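Local coordinates for oxysterol-binding protein homolog 3 (Saccharomyces cerevisiae, PDB 4IC4) that carries lipids such as sterols and phosphoinositides between membranes through the cytosol, using the hydrophobic pocket of its OSBP-related domain, at residues A[77-82]-A[137-142]; A[107-110]-A[114-117]; A[261-266]-A[273-278]; A[304-309]-A[325-330]; A[365-368]-A[372-375]. One frame throughout, in Å; residues are numbered along the deposited sequence.

Contact 1: residues A[77-82]-A[137-142]; sequences ETFEYA and FRLISE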
# COMPACT_ATOMS: atom_id res chain seq x y z
N GLU A 77 1.03 -3.60 -0.29
CA GLU A 77 1.81 -4.09 0.84
C GLU A 77 0.96 -4.08 2.11
O GLU A 77 1.34 -4.64 3.14
CB GLU A 77 3.08 -3.25 1.03
CG GLU A 77 4.05 -3.42 -0.13
CD GLU A 77 5.33 -2.62 0.04
OE1 GLU A 77 6.16 -2.98 0.91
OE2 GLU A 77 5.51 -1.64 -0.71
N THR A 78 -0.20 -3.43 2.02
CA THR A 78 -1.14 -3.40 3.13
C THR A 78 -1.52 -4.85 3.45
O THR A 78 -1.92 -5.16 4.57
CB THR A 78 -2.43 -2.62 2.75
OG1 THR A 78 -2.12 -1.22 2.64
CG2 THR A 78 -3.53 -2.82 3.78
N PHE A 79 -1.36 -5.72 2.46
CA PHE A 79 -1.72 -7.13 2.61
C PHE A 79 -0.56 -8.11 2.86
O PHE A 79 -0.74 -9.32 2.78
CB PHE A 79 -2.54 -7.57 1.40
CG PHE A 79 -3.87 -6.89 1.31
CD1 PHE A 79 -4.96 -7.36 2.05
CD2 PHE A 79 -4.03 -5.74 0.55
CE1 PHE A 79 -6.18 -6.69 2.04
CE2 PHE A 79 -5.25 -5.06 0.53
CZ PHE A 79 -6.32 -5.54 1.27
N GLU A 80 0.61 -7.58 3.17
CA GLU A 80 1.77 -8.43 3.44
C GLU A 80 1.45 -9.46 4.53
O GLU A 80 1.90 -10.60 4.46
CB GLU A 80 2.97 -7.59 3.88
CG GLU A 80 4.20 -8.43 4.22
CD GLU A 80 5.38 -7.61 4.74
OE1 GLU A 80 5.30 -6.36 4.78
OE2 GLU A 80 6.40 -8.23 5.11
N TYR A 81 0.69 -9.04 5.54
CA TYR A 81 0.35 -9.93 6.65
C TYR A 81 -1.12 -10.34 6.64
O TYR A 81 -1.78 -10.42 7.68
CB TYR A 81 0.71 -9.25 7.98
CG TYR A 81 2.17 -8.87 8.08
CD1 TYR A 81 3.14 -9.81 8.44
CD2 TYR A 81 2.60 -7.57 7.78
CE1 TYR A 81 4.50 -9.47 8.49
CE2 TYR A 81 3.95 -7.22 7.84
CZ TYR A 81 4.89 -8.17 8.19
OH TYR A 81 6.22 -7.81 8.24
N ALA A 82 -1.62 -10.62 5.44
CA ALA A 82 -2.99 -11.05 5.23
C ALA A 82 -3.39 -12.25 6.09
O ALA A 82 -4.56 -12.39 6.44
CB ALA A 82 -3.20 -11.38 3.75
N PHE A 137 -5.11 -15.64 -1.11
CA PHE A 137 -5.85 -14.48 -1.59
C PHE A 137 -5.38 -13.96 -2.93
O PHE A 137 -4.30 -14.31 -3.42
CB PHE A 137 -5.80 -13.35 -0.56
CG PHE A 137 -4.50 -12.56 -0.56
CD1 PHE A 137 -4.28 -11.55 -1.49
CD2 PHE A 137 -3.52 -12.82 0.40
CE1 PHE A 137 -3.10 -10.80 -1.48
CE2 PHE A 137 -2.33 -12.07 0.42
CZ PHE A 137 -2.12 -11.06 -0.51
N ARG A 138 -6.22 -13.13 -3.53
CA ARG A 138 -5.88 -12.50 -4.79
C ARG A 138 -6.35 -11.07 -4.65
O ARG A 138 -7.33 -10.78 -3.97
CB ARG A 138 -6.57 -13.17 -5.97
CG ARG A 138 -8.08 -13.03 -5.99
CD ARG A 138 -8.65 -13.78 -7.17
NE ARG A 138 -10.09 -13.58 -7.30
CZ ARG A 138 -10.86 -14.28 -8.13
NH1 ARG A 138 -10.32 -15.21 -8.91
NH2 ARG A 138 -12.16 -14.04 -8.19
N LEU A 139 -5.64 -10.17 -5.31
CA LEU A 139 -5.97 -8.76 -5.24
C LEU A 139 -5.89 -8.14 -6.62
O LEU A 139 -5.07 -8.54 -7.45
CB LEU A 139 -4.97 -8.07 -4.30
CG LEU A 139 -4.85 -6.55 -4.20
CD1 LEU A 139 -4.12 -6.20 -2.90
CD2 LEU A 139 -4.10 -5.98 -5.40
N ILE A 140 -6.79 -7.20 -6.89
CA ILE A 140 -6.76 -6.46 -8.13
C ILE A 140 -6.90 -4.98 -7.75
O ILE A 140 -7.63 -4.64 -6.82
CB ILE A 140 -7.88 -6.87 -9.12
CG1 ILE A 140 -7.77 -6.03 -10.40
CG2 ILE A 140 -9.26 -6.67 -8.50
CD1 ILE A 140 -6.44 -6.17 -11.12
N SER A 141 -6.16 -4.12 -8.44
CA SER A 141 -6.21 -2.70 -8.17
C SER A 141 -6.12 -1.93 -9.48
O SER A 141 -5.60 -2.43 -10.48
CB SER A 141 -5.07 -2.29 -7.24
OG SER A 141 -3.79 -2.52 -7.81
N GLU A 142 -6.62 -0.70 -9.47
CA GLU A 142 -6.62 0.13 -10.67
C GLU A 142 -6.63 1.61 -10.28
O GLU A 142 -7.26 1.99 -9.29
CB GLU A 142 -7.86 -0.20 -11.51
CG GLU A 142 -8.02 0.58 -12.80
CD GLU A 142 -9.12 0.04 -13.71
OE1 GLU A 142 -10.13 -0.49 -13.19
OE2 GLU A 142 -8.98 0.15 -14.95
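The OSBP-related domain is built round an antiparallel beta barrel, and here barrel strand 137-142 turns F137 and L139, on one side of the strand, against the loop that links helices 71-76 and 83-88. That loop makes a type I beta turn from F79 to A82, closed by the bond from A82 N to F79 O at 3.1 Å, which sets F79 and A82 side by side toward the strand. All four touching residues are buried; the side chains meet through carbon alone, though F79 O also borders the F137 ring. F137 lies against both: with CG placed between its own backbone N and carbonyl carbon (chi1 79°), the ring is sent out to the turn, where its CE2 lies 3.5 Å from A82 CB and its CZ lies 4.0 Å from F79 CB. W160 of strand 160-172 packs on both A82 and F137, and A155 and C162 touch F79, so the same loop is held by several barrel strands. The F79 ring turns to L139, whose chi1 of 168° carries CG away from the backbone N; the two side chains meet at a slant, L139 CD1 standing 3.5 Å from F79 CD2 and 3.8 Å from F79 CE2.

Contact 2: residues A[107-110]-A[114-117]; sequences SIYR and RTLR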
# COMPACT_ATOMS: atom_id res chain seq x y z
N SER A 107 5.11 -1.33 9.29
CA SER A 107 6.40 -2.00 9.40
C SER A 107 7.31 -1.92 8.18
O SER A 107 8.52 -2.16 8.30
CB SER A 107 6.19 -3.48 9.77
OG SER A 107 5.53 -4.18 8.73
N ILE A 108 6.77 -1.59 7.01
CA ILE A 108 7.63 -1.51 5.83
C ILE A 108 8.60 -0.34 5.93
O ILE A 108 9.55 -0.25 5.16
CB ILE A 108 6.82 -1.38 4.50
CG1 ILE A 108 6.02 -0.08 4.47
CG2 ILE A 108 5.92 -2.60 4.33
CD1 ILE A 108 5.35 0.19 3.13
N TYR A 109 8.36 0.55 6.89
CA TYR A 109 9.23 1.71 7.07
C TYR A 109 10.20 1.53 8.23
O TYR A 109 10.83 2.50 8.66
CB TYR A 109 8.37 2.96 7.30
CG TYR A 109 7.46 3.27 6.14
CD1 TYR A 109 7.97 3.59 4.89
CD2 TYR A 109 6.07 3.19 6.28
CE1 TYR A 109 7.14 3.84 3.80
CE2 TYR A 109 5.22 3.43 5.19
CZ TYR A 109 5.77 3.75 3.96
OH TYR A 109 4.97 3.97 2.86
N ARG A 110 10.33 0.31 8.73
CA ARG A 110 11.23 0.08 9.85
C ARG A 110 12.67 0.40 9.48
O ARG A 110 13.42 0.94 10.30
CB ARG A 110 11.10 -1.35 10.40
CG ARG A 110 11.36 -2.51 9.46
CD ARG A 110 10.95 -3.78 10.21
NE ARG A 110 11.19 -5.06 9.54
CZ ARG A 110 10.44 -5.55 8.56
NH1 ARG A 110 9.40 -4.88 8.10
NH2 ARG A 110 10.69 -6.77 8.10
N ARG A 114 13.84 3.03 3.44
CA ARG A 114 12.59 3.03 2.68
C ARG A 114 11.95 4.41 2.56
O ARG A 114 11.21 4.68 1.62
CB ARG A 114 11.59 2.05 3.31
CG ARG A 114 10.34 1.76 2.47
CD ARG A 114 10.68 0.92 1.24
NE ARG A 114 9.60 0.91 0.25
CZ ARG A 114 8.58 0.06 0.24
NH1 ARG A 114 8.47 -0.90 1.15
NH2 ARG A 114 7.65 0.16 -0.71
N THR A 115 12.24 5.30 3.51
CA THR A 115 11.66 6.63 3.48
C THR A 115 12.38 7.63 2.57
O THR A 115 11.93 8.77 2.42
CB THR A 115 11.58 7.24 4.90
OG1 THR A 115 12.91 7.52 5.37
CG2 THR A 115 10.91 6.27 5.87
N LEU A 116 13.48 7.20 1.96
CA LEU A 116 14.28 8.08 1.09
C LEU A 116 13.67 8.32 -0.30
O LEU A 116 13.86 9.40 -0.87
CB LEU A 116 15.69 7.51 0.93
CG LEU A 116 16.54 7.45 2.20
CD1 LEU A 116 17.77 6.60 1.94
CD2 LEU A 116 16.94 8.86 2.61
N ARG A 117 12.96 7.34 -0.83
CA ARG A 117 12.34 7.47 -2.15
C ARG A 117 10.84 7.18 -2.11
O ARG A 117 10.32 6.71 -1.10
CB ARG A 117 13.00 6.51 -3.15
CG ARG A 117 14.44 6.85 -3.54
CD ARG A 117 15.39 5.85 -2.93
NE ARG A 117 16.71 5.87 -3.53
CZ ARG A 117 17.73 5.13 -3.11
NH1 ARG A 117 17.57 4.31 -2.08
NH2 ARG A 117 18.91 5.21 -3.72
O HOH W 1 10.13 -2.00 3.17
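R114 NH1 donates to a water at 2.8 Å, the water lying at the edge of the guanidinium and in its plane. The same water lies 2.7 Å from I108 O, to which it can donate, so that one solvent molecule couples the carbonyl of 107-110 to the arginine of 114-117. The route of the R114 chain brings this about. CG points away from the backbone N (chi1 -170°) and packs 3.4 Å from I108 O; the bend at chi2 (71°) then brings the guanidinium back beside the I108 side chain, with NH1 3.8 Å from I108 CB. The charged end is held from beyond the two segments as well: NE forms a salt bridge with E67 and NH2 one with E77, partners that would fix its rotation and probably stabilise its charge in a buried place. Y109 leans on the aliphatic part of the same chain, its CD1 3.8 Å from R114 CG, while T115 CG2 touches that ring atom at 4.1 Å; ring and guanidinium planes are 41° apart, so they do not stack. One face of the Y109 ring is taken by I108 CG1, 3.6 Å above its centre. R114, from the second of two short 3-10 segments in the connection from helix 94-104 to strand 118-120, thus packs against the first and joins the two, with the Y109 side chain about 8 Å from that of K118, a residue of the phosphatidylinositol 4-phosphate site.

Contact 3: residues A[261-266]-A[273-278]; sequences KKETLA and LANETT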
# COMPACT_ATOMS: atom_id res chain seq x y z
N LYS A 261 -14.73 -9.53 26.37
CA LYS A 261 -14.24 -8.62 27.40
C LYS A 261 -13.20 -7.62 26.91
O LYS A 261 -12.65 -7.77 25.81
CB LYS A 261 -13.66 -9.42 28.57
CG LYS A 261 -14.66 -10.32 29.29
CD LYS A 261 -15.37 -9.62 30.46
CE LYS A 261 -16.18 -8.40 30.03
NZ LYS A 261 -15.33 -7.22 29.69
N LYS A 262 -12.93 -6.61 27.72
CA LYS A 262 -11.95 -5.59 27.39
C LYS A 262 -10.54 -6.16 27.43
O LYS A 262 -10.19 -6.91 28.34
CB LYS A 262 -12.06 -4.41 28.36
CG LYS A 262 -13.38 -3.66 28.27
CD LYS A 262 -13.40 -2.47 29.22
CE LYS A 262 -14.72 -1.72 29.12
NZ LYS A 262 -14.75 -0.53 30.02
N GLU A 263 -9.74 -5.79 26.44
CA GLU A 263 -8.37 -6.27 26.34
C GLU A 263 -7.46 -5.14 25.90
O GLU A 263 -7.91 -4.15 25.33
CB GLU A 263 -8.28 -7.42 25.34
CG GLU A 263 -9.20 -8.59 25.65
CD GLU A 263 -9.24 -9.62 24.53
OE1 GLU A 263 -9.70 -9.27 23.42
OE2 GLU A 263 -8.82 -10.77 24.76
N THR A 264 -6.16 -5.31 26.15
CA THR A 264 -5.19 -4.31 25.75
C THR A 264 -4.01 -4.99 25.06
O THR A 264 -3.60 -6.08 25.45
CB THR A 264 -4.67 -3.51 26.97
OG1 THR A 264 -5.76 -2.79 27.56
CG2 THR A 264 -3.60 -2.52 26.54
N LEU A 265 -3.49 -4.34 24.03
CA LEU A 265 -2.37 -4.87 23.27
C LEU A 265 -1.27 -3.82 23.28
O LEU A 265 -1.53 -2.62 23.44
CB LEU A 265 -2.78 -5.15 21.82
CG LEU A 265 -4.12 -5.84 21.56
CD1 LEU A 265 -4.31 -5.98 20.05
CD2 LEU A 265 -4.16 -7.21 22.23
N ALA A 266 -0.02 -4.26 23.11
CA ALA A 266 1.10 -3.33 23.09
C ALA A 266 2.25 -3.89 22.27
O ALA A 266 2.44 -5.10 22.18
CB ALA A 266 1.56 -3.04 24.51
N LEU A 273 3.68 -7.22 18.12
CA LEU A 273 2.53 -6.81 18.92
C LEU A 273 2.10 -7.99 19.78
O LEU A 273 2.01 -9.12 19.29
CB LEU A 273 1.38 -6.39 17.99
CG LEU A 273 0.02 -6.08 18.62
CD1 LEU A 273 0.17 -4.98 19.67
CD2 LEU A 273 -0.95 -5.64 17.53
N ALA A 274 1.83 -7.74 21.05
CA ALA A 274 1.41 -8.80 21.95
C ALA A 274 0.24 -8.40 22.83
O ALA A 274 -0.04 -7.21 23.01
CB ALA A 274 2.58 -9.24 22.83
N ASN A 275 -0.45 -9.40 23.36
CA ASN A 275 -1.58 -9.19 24.26
C ASN A 275 -0.94 -8.83 25.60
O ASN A 275 -0.14 -9.59 26.12
CB ASN A 275 -2.39 -10.48 24.38
CG ASN A 275 -3.59 -10.34 25.28
OD1 ASN A 275 -3.47 -9.94 26.44
ND2 ASN A 275 -4.77 -10.68 24.77
N GLU A 276 -1.27 -7.66 26.15
CA GLU A 276 -0.67 -7.24 27.41
C GLU A 276 -1.00 -8.11 28.61
O GLU A 276 -0.19 -8.24 29.53
CB GLU A 276 -1.03 -5.78 27.72
CG GLU A 276 -0.30 -4.77 26.86
CD GLU A 276 -0.07 -3.45 27.58
OE1 GLU A 276 -1.06 -2.76 27.90
OE2 GLU A 276 1.11 -3.11 27.84
N THR A 277 -2.19 -8.70 28.62
CA THR A 277 -2.59 -9.55 29.74
C THR A 277 -1.88 -10.90 29.72
O THR A 277 -1.31 -11.32 30.73
CB THR A 277 -4.11 -9.81 29.72
OG1 THR A 277 -4.81 -8.56 29.77
CG2 THR A 277 -4.52 -10.66 30.93
N THR A 278 -1.91 -11.57 28.58
CA THR A 278 -1.29 -12.89 28.45
C THR A 278 0.16 -12.87 27.98
O THR A 278 0.90 -13.82 28.20
CB THR A 278 -2.09 -13.77 27.48
OG1 THR A 278 -2.04 -13.19 26.17
CG2 THR A 278 -3.54 -13.87 27.92
O HOH W 2 -6.80 -10.09 26.76
O HOH W 3 -5.71 -7.86 27.38
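E276 leaves the end of strand 273-275 and lies back across strand 263-266. Its CB sits 3.4 Å from T264 O, the acceptor already used by its own backbone N; CG, anti to the carbonyl carbon (chi1 -73°), comes 3.5 Å from A266 CB. The carboxylate stays by that methyl, CD at 3.5 Å and OE2 at 3.4 Å from A266 CB, and OE2 forms a salt bridge with K249. The side chain thus crosses strand 263-266 to reach a lysine of strand 247-253. Beneath it the backbones pair antiparallel, the short strand axes 4.8 Å apart and at 152°. A266 and A274 form the hydrogen-bonded pair, with A274 N donating to A266 O at 2.9 Å and A266 N returning a bond to A274 O, nearly straight at 163°. The next pair, L265 with N275, is non-hydrogen-bonded, and beyond it E276 N donates to T264 O. Where L265 emerges, its CB packs on L273 CD1 at 3.7 Å. N275 ends in an Asx motif: OD1 accepts from T278 N and, weakly, from T277 N, as the chain leaves the strand. Two waters fill in the rest, one bridging N275 ND2 to E263 OE2, the other joining T264 N, N275 OD1 and T277 OG1. Backbone bonds therefore hold A266 to A274 and T264 to E276, and waters take over at E263 and T264 N, beyond the last of them, consistent with ordered water helping to link the strands at this partly exposed end.

Contact 4: residues A[304-309]-A[325-330]; sequences NLNEIT and PDIRAY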
# COMPACT_ATOMS: atom_id res chain seq x y z
N ASN A 304 9.12 -8.77 -4.20
CA ASN A 304 8.37 -9.71 -5.02
C ASN A 304 7.21 -9.09 -5.79
O ASN A 304 6.67 -9.72 -6.70
CB ASN A 304 7.85 -10.86 -4.16
CG ASN A 304 8.96 -11.79 -3.72
OD1 ASN A 304 9.96 -11.94 -4.43
ND2 ASN A 304 8.80 -12.43 -2.57
N LEU A 305 6.84 -7.86 -5.45
CA LEU A 305 5.73 -7.18 -6.10
C LEU A 305 5.86 -7.02 -7.61
O LEU A 305 4.90 -7.26 -8.35
CB LEU A 305 5.54 -5.79 -5.47
CG LEU A 305 5.01 -5.72 -4.04
CD1 LEU A 305 5.21 -4.31 -3.51
CD2 LEU A 305 3.54 -6.12 -4.01
N ASN A 306 7.04 -6.63 -8.06
CA ASN A 306 7.25 -6.39 -9.49
C ASN A 306 7.81 -7.56 -10.27
O ASN A 306 8.26 -7.38 -11.40
CB ASN A 306 8.17 -5.17 -9.68
CG ASN A 306 7.92 -4.45 -10.99
OD1 ASN A 306 8.86 -3.98 -11.65
ND2 ASN A 306 6.66 -4.34 -11.38
N GLU A 307 7.77 -8.76 -9.70
CA GLU A 307 8.27 -9.93 -10.41
C GLU A 307 7.19 -10.61 -11.23
O GLU A 307 6.04 -10.73 -10.80
CB GLU A 307 8.87 -10.95 -9.43
CG GLU A 307 9.35 -12.22 -10.14
CD GLU A 307 9.96 -13.25 -9.20
OE1 GLU A 307 9.54 -13.35 -8.04
OE2 GLU A 307 10.87 -13.98 -9.65
N ILE A 308 7.57 -11.06 -12.42
CA ILE A 308 6.66 -11.79 -13.29
C ILE A 308 7.04 -13.26 -13.12
O ILE A 308 8.16 -13.66 -13.47
CB ILE A 308 6.83 -11.38 -14.77
CG1 ILE A 308 6.40 -9.93 -14.97
CG2 ILE A 308 6.01 -12.30 -15.67
CD1 ILE A 308 6.62 -9.41 -16.37
N THR A 309 6.13 -14.05 -12.57
CA THR A 309 6.37 -15.48 -12.38
C THR A 309 5.43 -16.25 -13.30
O THR A 309 4.72 -15.65 -14.10
CB THR A 309 6.08 -15.92 -10.93
OG1 THR A 309 4.67 -15.82 -10.68
CG2 THR A 309 6.84 -15.06 -9.93
N PRO A 325 7.79 0.02 -18.54
CA PRO A 325 9.20 0.06 -18.93
C PRO A 325 10.11 0.93 -18.08
O PRO A 325 11.29 0.61 -17.91
CB PRO A 325 9.14 0.53 -20.38
CG PRO A 325 7.94 1.41 -20.40
CD PRO A 325 6.93 0.63 -19.58
N ASP A 326 9.58 2.03 -17.56
CA ASP A 326 10.41 2.90 -16.74
C ASP A 326 10.71 2.24 -15.40
O ASP A 326 11.86 2.26 -14.94
CB ASP A 326 9.75 4.28 -16.55
CG ASP A 326 8.30 4.20 -16.08
OD1 ASP A 326 7.67 3.12 -16.09
OD2 ASP A 326 7.78 5.28 -15.70
N ILE A 327 9.70 1.63 -14.79
CA ILE A 327 9.91 0.95 -13.52
C ILE A 327 10.88 -0.22 -13.71
O ILE A 327 11.77 -0.44 -12.90
CB ILE A 327 8.59 0.42 -12.93
CG1 ILE A 327 7.62 1.58 -12.69
CG2 ILE A 327 8.87 -0.35 -11.63
CD1 ILE A 327 6.32 1.18 -11.99
N ARG A 328 10.70 -0.97 -14.80
CA ARG A 328 11.56 -2.12 -15.07
C ARG A 328 13.01 -1.72 -15.33
O ARG A 328 13.93 -2.32 -14.77
CB ARG A 328 11.03 -2.92 -16.27
CG ARG A 328 11.80 -4.21 -16.53
CD ARG A 328 11.64 -5.19 -15.38
NE ARG A 328 10.24 -5.54 -15.19
CZ ARG A 328 9.77 -6.18 -14.12
NH1 ARG A 328 10.58 -6.54 -13.13
NH2 ARG A 328 8.47 -6.46 -14.04
N ALA A 329 13.21 -0.72 -16.18
CA ALA A 329 14.56 -0.26 -16.49
C ALA A 329 15.25 0.24 -15.22
O ALA A 329 16.43 -0.03 -14.99
CB ALA A 329 14.50 0.84 -17.54
N TYR A 330 14.50 0.97 -14.40
CA TYR A 330 15.02 1.52 -13.15
C TYR A 330 15.40 0.39 -12.20
O TYR A 330 16.44 0.43 -11.55
CB TYR A 330 13.97 2.42 -12.49
CG TYR A 330 14.47 3.22 -11.31
CD1 TYR A 330 15.48 4.16 -11.46
CD2 TYR A 330 13.90 3.05 -10.05
CE1 TYR A 330 15.92 4.93 -10.38
CE2 TYR A 330 14.33 3.81 -8.96
CZ TYR A 330 15.34 4.75 -9.14
OH TYR A 330 15.74 5.53 -8.07
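R328 grips N306 O end-on with both terminal nitrogens, NH2 at 2.8 Å and NH1 at 3.0 Å. The carbonyl oxygen lies at the edge of the guanidinium, within its plane, yet neither bond is straight: the angles at hydrogen are 149° for NH2 and 138° for NH1, as expected when one oxygen is shared by two donors. Each nitrogen has a further partner outside the two segments, NH1 in a salt bridge with E331 and NH2 bonding to R322 O, so the group is tied down from several directions. Its chain gets there by bending twice, at chi2 and again at chi3, which folds the arginine over from helix 325-331 to the chain leaving helix 300-305. This junction of helix 325-331 with the chain after helix 300-305 lies near, but not in, the phosphatidylinositol 4-phosphate site of the OSBP-related domain, the I327 side chain being about 9 Å from that of E346 and about 10 Å from that of K118. The N306 amide lies almost parallel to the guanidinium, their planes 5° apart, and covers part of one face, offset toward the rim. Further out, two isoleucines put aliphatic carbon against these polar groups. I327 points its CB toward the loop and brings CG2 up to the N306 side chain; it also touches F120 of strand 118-120. On the exposed side I308 crosses the guanidinium at a slant, its CG1 4.1 Å from R328 NH2.

Contact 5: residues A[365-368]-A[372-375]; sequences EKVS and WKYI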
# COMPACT_ATOMS: atom_id res chain seq x y z
N GLU A 365 -16.26 0.52 -10.64
CA GLU A 365 -17.28 1.50 -10.99
C GLU A 365 -17.50 2.42 -9.80
O GLU A 365 -17.40 1.99 -8.65
CB GLU A 365 -18.58 0.80 -11.38
CG GLU A 365 -19.20 -0.03 -10.27
CD GLU A 365 -20.45 -0.76 -10.72
OE1 GLU A 365 -21.10 -1.42 -9.88
OE2 GLU A 365 -20.79 -0.66 -11.92
N LYS A 366 -17.79 3.68 -10.07
CA LYS A 366 -18.01 4.66 -9.01
C LYS A 366 -19.41 4.50 -8.45
O LYS A 366 -20.40 4.57 -9.19
CB LYS A 366 -17.80 6.07 -9.56
CG LYS A 366 -17.70 7.15 -8.49
CD LYS A 366 -17.28 8.48 -9.09
CE LYS A 366 -17.06 9.53 -8.01
NZ LYS A 366 -16.58 10.81 -8.59
N VAL A 367 -19.51 4.29 -7.14
CA VAL A 367 -20.80 4.12 -6.48
C VAL A 367 -21.21 5.39 -5.73
O VAL A 367 -22.40 5.59 -5.45
CB VAL A 367 -20.76 2.94 -5.48
CG1 VAL A 367 -22.11 2.78 -4.80
CG2 VAL A 367 -20.39 1.66 -6.22
N SER A 368 -20.24 6.24 -5.42
CA SER A 368 -20.51 7.49 -4.72
C SER A 368 -19.24 8.32 -4.69
O SER A 368 -18.22 7.94 -5.28
CB SER A 368 -20.97 7.21 -3.29
OG SER A 368 -19.92 6.68 -2.51
N TRP A 372 -15.43 3.56 -4.91
CA TRP A 372 -15.50 2.76 -6.13
C TRP A 372 -15.71 1.31 -5.71
O TRP A 372 -15.36 0.92 -4.60
CB TRP A 372 -14.23 2.90 -6.96
CG TRP A 372 -14.09 4.23 -7.63
CD1 TRP A 372 -13.89 5.44 -7.03
CD2 TRP A 372 -14.17 4.49 -9.04
NE1 TRP A 372 -13.83 6.44 -7.98
CE2 TRP A 372 -14.00 5.89 -9.22
CE3 TRP A 372 -14.36 3.68 -10.17
CZ2 TRP A 372 -14.02 6.49 -10.49
CZ3 TRP A 372 -14.38 4.28 -11.43
CH2 TRP A 372 -14.21 5.67 -11.57
N LYS A 373 -16.26 0.51 -6.62
CA LYS A 373 -16.54 -0.89 -6.32
C LYS A 373 -16.18 -1.81 -7.48
O LYS A 373 -16.38 -1.47 -8.65
CB LYS A 373 -18.03 -1.03 -5.97
CG LYS A 373 -18.52 -2.42 -5.63
CD LYS A 373 -19.97 -2.36 -5.16
CE LYS A 373 -20.55 -3.74 -4.88
NZ LYS A 373 -20.65 -4.56 -6.12
N TYR A 374 -15.63 -2.97 -7.14
CA TYR A 374 -15.24 -3.96 -8.14
C TYR A 374 -16.43 -4.36 -9.00
O TYR A 374 -17.51 -4.67 -8.49
CB TYR A 374 -14.67 -5.20 -7.43
CG TYR A 374 -14.31 -6.34 -8.36
CD1 TYR A 374 -13.14 -6.30 -9.12
CD2 TYR A 374 -15.14 -7.46 -8.47
CE1 TYR A 374 -12.80 -7.36 -9.96
CE2 TYR A 374 -14.81 -8.52 -9.31
CZ TYR A 374 -13.64 -8.46 -10.05
OH TYR A 374 -13.29 -9.51 -10.88
N ILE A 375 -16.23 -4.37 -10.32
CA ILE A 375 -17.29 -4.74 -11.26
C ILE A 375 -17.32 -6.25 -11.44
O ILE A 375 -16.32 -6.86 -11.82
CB ILE A 375 -17.07 -4.08 -12.64
CG1 ILE A 375 -17.16 -2.56 -12.52
CG2 ILE A 375 -18.11 -4.60 -13.64
CD1 ILE A 375 -16.85 -1.82 -13.80
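The W372 indole has K366 spread over one face: K366 CB stands 3.8 Å from the centroid of the six-membered ring and 10° off its normal, a CH-pi contact. K366 N lies over the same indole nearer W372 CE3, at 3.4 Å, so backbone and side chain of one residue together cover it. K366 CG, anti to the backbone N (chi1 -167°), continues in an extended chain past NE1, and the amine end leads away from the ring. W372 also touches V144 of barrel strand 137-145 and P361, so the indole links the hairpin to the barrel. The two strands, 365-368 and 372-374, pair antiparallel. E365 and K373 are the hydrogen-bonded pair, with E365 N to K373 O and K373 N to E365 O both 2.8 Å, while K366 and W372 form the non-hydrogen-bonded pair beside it. Further along, V367 and S368 form a classic beta bulge opposite the residue before W372. V367 CG2 rests on K373 CB at 3.6 Å, and I375 CG1 meets E365 CB at 3.8 Å. E365 OE1 and K373 NZ stay 4.9 Å apart, without contact. Charged residues thus contribute here chiefly through their methylene groups: the hairpin is joined by two backbone bonds and by aliphatic carbon over an aromatic face, while any attraction between the opposite charges of E365 and K373 would probably be a modest, longer-range addition.

Contacts 1 and 2 are buried, contacts 3 and 4 partly so, and contact 5 lies at the surface. Contact 1 joins apolar side chains, whereas neighbouring contact 2 buries a charge; the two meet through the salt bridge of E77 with R114, and contact 2 is nested in the loop that contact 1 closes. Packing of E77 on L305 ties contact 1 to contact 4, and I140 on Y374 ties it to contact 5. Contact 4 rests on an arginine bonded to a backbone carbonyl, where contact 2 uses a water and the hairpins of contacts 3 and 5 use strand pairing. Contact 3 touches none of the others, its nearest atoms being about 9 Å from contact 2.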